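Long-range contact in small heat shock protein hsp20 family (Sulfolobus solfataricus, PDB 4RZK), which probably binds unfolding proteins as a small heat shock chaperone, this chain being its alpha-crystallin domain: residues A[7-12]-A[56-61]. Sequence-based numbering, arbitrary orientation.
Sequences REPLAD and YYKEID
The carbonyl oxygen of R7 takes the amide of Y57: Y57 N lies 3.2 Å from R7 O. The CA-H of Y56 leans on that same oxygen as a second, softer donor. R7 and Y56 form a parallel bridge here, and R7 also pairs through its backbone with Q55. The side chains of R7 and Y56 leave the same face of the sheet and run side by side, CE1 of the Y56 ring sitting over the centre of one face of the guanidinium, with the two planes 50° apart. Both polar ends are tied elsewhere: Y56 OH bonds to P27 O, and R7 NH2 makes a salt bridge to E25 of the second subunit. At P9, in the break of strand 6-16, the ring turns toward strand 55-61: P9 CD lies 3.9 Å from Y56 CB, and P9 CG 3.4 Å from K58 CB. The K58 chain, with CG anti to its own N (chi1 175°), then bends past P9, lays CE 3.8 Å from A11 CB, and brings NZ 3.4 Å from E8 OE1 in a salt bridge whose hydrogen bond is weak. A serine in place of K58 would probably leave the E8 carboxylate without this lysine partner and take away the chain packed against P9 CG and A11 CB. Downstream, L10 and D12 pair with E25 and V23 of the same chain, so strand 6-16 passes from one sheet layer to the other, linking the two layers of the alpha-crystallin beta-sandwich.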
ATOM      1  N   ARG A   7       3.801  10.393   6.767  1.00 53.83           N
ATOM      2  CA  ARG A   7       4.037  10.254   5.341  1.00 50.94           C
ATOM      3  C   ARG A   7       2.843  10.732   4.558  1.00 47.72           C
ATOM      4  O   ARG A   7       1.738  10.693   5.041  1.00 49.58           O
ATOM      5  CB  ARG A   7       4.296   8.793   4.990  1.00 50.18           C
ATOM      6  CG  ARG A   7       5.662   8.277   5.373  1.00 43.25           C
ATOM      7  CD  ARG A   7       5.658   6.772   5.410  1.00 47.66           C
ATOM      8  NE  ARG A   7       5.371   6.210   4.104  1.00 46.66           N
ATOM      9  CZ  ARG A   7       5.335   4.916   3.852  1.00 44.66           C
ATOM     10  NH1 ARG A   7       5.580   4.060   4.813  1.00 46.01           N
ATOM     11  NH2 ARG A   7       5.062   4.485   2.644  1.00 40.75           N
ATOM     12  N   GLU A   8       3.063  11.149   3.329  1.00 47.83           N
ATOM     13  CA  GLU A   8       1.963  11.561   2.500  1.00 45.45           C
ATOM     14  C   GLU A   8       1.667  10.445   1.537  1.00 48.53           C
ATOM     15  O   GLU A   8       2.506  10.058   0.755  1.00 43.81           O
ATOM     16  CB  GLU A   8       2.335  12.818   1.748  1.00 49.28           C
ATOM     17  CG  GLU A   8       1.319  13.255   0.729  1.00 48.37           C
ATOM     18  CD  GLU A   8       1.614  14.632   0.214  1.00 56.54           C
ATOM     19  OE1 GLU A   8       1.948  14.775  -0.967  1.00 59.94           O
ATOM     20  OE2 GLU A   8       1.527  15.572   1.005  1.00 65.28           O
ATOM     21  N   PRO A   9       0.452   9.936   1.612  1.00 52.21           N
ATOM     22  CA  PRO A   9       0.030   8.766   0.857  1.00 48.59           C
ATOM     23  C   PRO A   9      -0.099   9.034  -0.619  1.00 49.29           C
ATOM     24  O   PRO A   9      -0.391  10.146  -1.002  1.00 53.85           O
ATOM     25  CB  PRO A   9      -1.344   8.459   1.443  1.00 43.53           C
ATOM     26  CG  PRO A   9      -1.779   9.706   2.109  1.00 42.99           C
ATOM     27  CD  PRO A   9      -0.532  10.310   2.629  1.00 49.80           C
ATOM     28  N   LEU A  10       0.122   8.022  -1.441  1.00 51.31           N
ATOM     29  CA  LEU A  10      -0.136   8.171  -2.847  1.00 45.21           C
ATOM     30  C   LEU A  10      -1.631   8.271  -3.004  1.00 50.45           C
ATOM     31  O   LEU A  10      -2.364   7.444  -2.504  1.00 46.74           O
ATOM     32  CB  LEU A  10       0.362   6.956  -3.606  1.00 52.37           C
ATOM     33  CG  LEU A  10       1.833   6.576  -3.518  1.00 59.42           C
ATOM     34  CD1 LEU A  10       2.092   5.400  -4.428  1.00 56.50           C
ATOM     35  CD2 LEU A  10       2.733   7.732  -3.902  1.00 53.58           C
ATOM     36  N   ALA A  11      -2.076   9.289  -3.719  1.00 53.66           N
ATOM     37  CA  ALA A  11      -3.487   9.531  -3.894  1.00 51.06           C
ATOM     38  C   ALA A  11      -3.787   9.916  -5.320  1.00 55.24           C
ATOM     39  O   ALA A  11      -3.053  10.670  -5.922  1.00 67.95           O
ATOM     40  CB  ALA A  11      -3.935  10.629  -2.956  1.00 44.68           C
ATOM     41  N   ASP A  12      -4.878   9.407  -5.860  1.00 55.99           N
ATOM     42  CA  ASP A  12      -5.326   9.845  -7.158  1.00 61.06           C
ATOM     43  C   ASP A  12      -6.769  10.249  -7.065  1.00 58.32           C
ATOM     44  O   ASP A  12      -7.585   9.494  -6.588  1.00 60.33           O
ATOM     45  CB  ASP A  12      -5.174   8.729  -8.172  1.00 69.04           C
ATOM     46  CG  ASP A  12      -5.263   9.224  -9.583  1.00 75.93           C
ATOM     47  OD1 ASP A  12      -5.622   8.428 -10.464  1.00 83.08           O
ATOM     48  OD2 ASP A  12      -4.974  10.410  -9.812  1.00 76.23           O
ATOM     49  N   TYR A  56      -0.034   8.204   8.238  1.00 47.01           N
ATOM     50  CA  TYR A  56      -0.246   9.020   7.051  1.00 45.71           C
ATOM     51  C   TYR A  56      -1.212  10.155   7.294  1.00 45.65           C
ATOM     52  O   TYR A  56      -2.158  10.010   8.034  1.00 46.13           O
ATOM     53  CB  TYR A  56      -0.808   8.200   5.896  1.00 45.21           C
ATOM     54  CG  TYR A  56      -0.160   6.874   5.612  1.00 47.40           C
ATOM     55  CD1 TYR A  56       0.666   6.714   4.526  1.00 47.35           C
ATOM     56  CD2 TYR A  56      -0.417   5.775   6.395  1.00 46.60           C
ATOM     57  CE1 TYR A  56       1.244   5.501   4.246  1.00 45.84           C
ATOM     58  CE2 TYR A  56       0.155   4.562   6.118  1.00 47.84           C
ATOM     59  CZ  TYR A  56       0.986   4.434   5.043  1.00 45.87           C
ATOM     60  OH  TYR A  56       1.559   3.226   4.757  1.00 48.74           O
ATOM     61  N   TYR A  57      -0.951  11.286   6.657  1.00 47.90           N
ATOM     62  CA  TYR A  57      -1.899  12.377   6.567  1.00 49.09           C
ATOM     63  C   TYR A  57      -1.878  12.937   5.163  1.00 46.11           C
ATOM     64  O   TYR A  57      -0.824  13.161   4.612  1.00 46.91           O
ATOM     65  CB  TYR A  57      -1.561  13.460   7.583  1.00 53.65           C
ATOM     66  CG  TYR A  57      -2.399  14.703   7.499  1.00 56.66           C
ATOM     67  CD1 TYR A  57      -3.498  14.880   8.314  1.00 59.12           C
ATOM     68  CD2 TYR A  57      -2.078  15.713   6.623  1.00 59.49           C
ATOM     69  CE1 TYR A  57      -4.261  16.026   8.244  1.00 55.88           C
ATOM     70  CE2 TYR A  57      -2.836  16.854   6.546  1.00 62.28           C
ATOM     71  CZ  TYR A  57      -3.923  17.002   7.358  1.00 60.69           C
ATOM     72  OH  TYR A  57      -4.664  18.140   7.269  1.00 62.46           O
ATOM     73  N   LYS A  58      -3.044  13.161   4.581  1.00 53.91           N
ATOM     74  CA  LYS A  58      -3.121  13.811   3.287  1.00 53.55           C
ATOM     75  C   LYS A  58      -4.292  14.761   3.227  1.00 57.85           C
ATOM     76  O   LYS A  58      -5.324  14.508   3.809  1.00 56.95           O
ATOM     77  CB  LYS A  58      -3.249  12.784   2.173  1.00 52.59           C
ATOM     78  CG  LYS A  58      -3.449  13.387   0.802  1.00 51.30           C
ATOM     79  CD  LYS A  58      -2.128  13.738   0.157  1.00 52.97           C
ATOM     80  CE  LYS A  58      -2.178  13.555  -1.343  1.00 50.60           C
ATOM     81  NZ  LYS A  58      -1.292  14.515  -2.037  1.00 58.53           N
ATOM     82  N   GLU A  59      -4.132  15.860   2.514  1.00 58.35           N
ATOM     83  CA  GLU A  59      -5.248  16.741   2.267  1.00 59.27           C
ATOM     84  C   GLU A  59      -5.343  17.032   0.790  1.00 62.18           C
ATOM     85  O   GLU A  59      -4.348  17.290   0.137  1.00 62.19           O
ATOM     86  CB  GLU A  59      -5.166  17.997   3.122  1.00 57.40           C
ATOM     87  CG  GLU A  59      -4.556  19.212   2.468  1.00 65.29           C
ATOM     88  CD  GLU A  59      -4.390  20.340   3.458  1.00 76.55           C
ATOM     89  OE1 GLU A  59      -3.845  21.391   3.082  1.00 80.88           O
ATOM     90  OE2 GLU A  59      -4.800  20.165   4.617  1.00 67.04           O
ATOM     91  N   ILE A  60      -6.551  16.942   0.261  1.00 61.26           N
ATOM     92  CA  ILE A  60      -6.772  17.071  -1.158  1.00 63.69           C
ATOM     93  C   ILE A  60      -7.720  18.192  -1.462  1.00 65.88           C
ATOM     94  O   ILE A  60      -8.771  18.291  -0.858  1.00 67.07           O
ATOM     95  CB  ILE A  60      -7.419  15.816  -1.728  1.00 61.47           C
ATOM     96  CG1 ILE A  60      -6.412  14.677  -1.807  1.00 54.79           C
ATOM     97  CG2 ILE A  60      -7.997  16.118  -3.092  1.00 54.47           C
ATOM     98  CD1 ILE A  60      -6.728  13.541  -0.870  1.00 52.03           C
ATOM     99  N   ASP A  61      -7.360  19.020  -2.427  1.00 65.40           N
ATOM    100  CA  ASP A  61      -8.253  20.054  -2.882  1.00 67.16           C
ATOM    101  C   ASP A  61      -9.058  19.451  -3.998  1.00 67.72           C
ATOM    102  O   ASP A  61      -8.521  19.049  -5.008  1.00 66.41           O
ATOM    103  CB  ASP A  61      -7.461  21.243  -3.405  1.00 67.98           C
ATOM    104  CG  ASP A  61      -6.476  21.771  -2.395  1.00 78.83           C
ATOM    105  OD1 ASP A  61      -6.892  22.497  -1.477  1.00 80.25           O
ATOM    106  OD2 ASP A  61      -5.279  21.462  -2.516  1.00 80.62           O
TER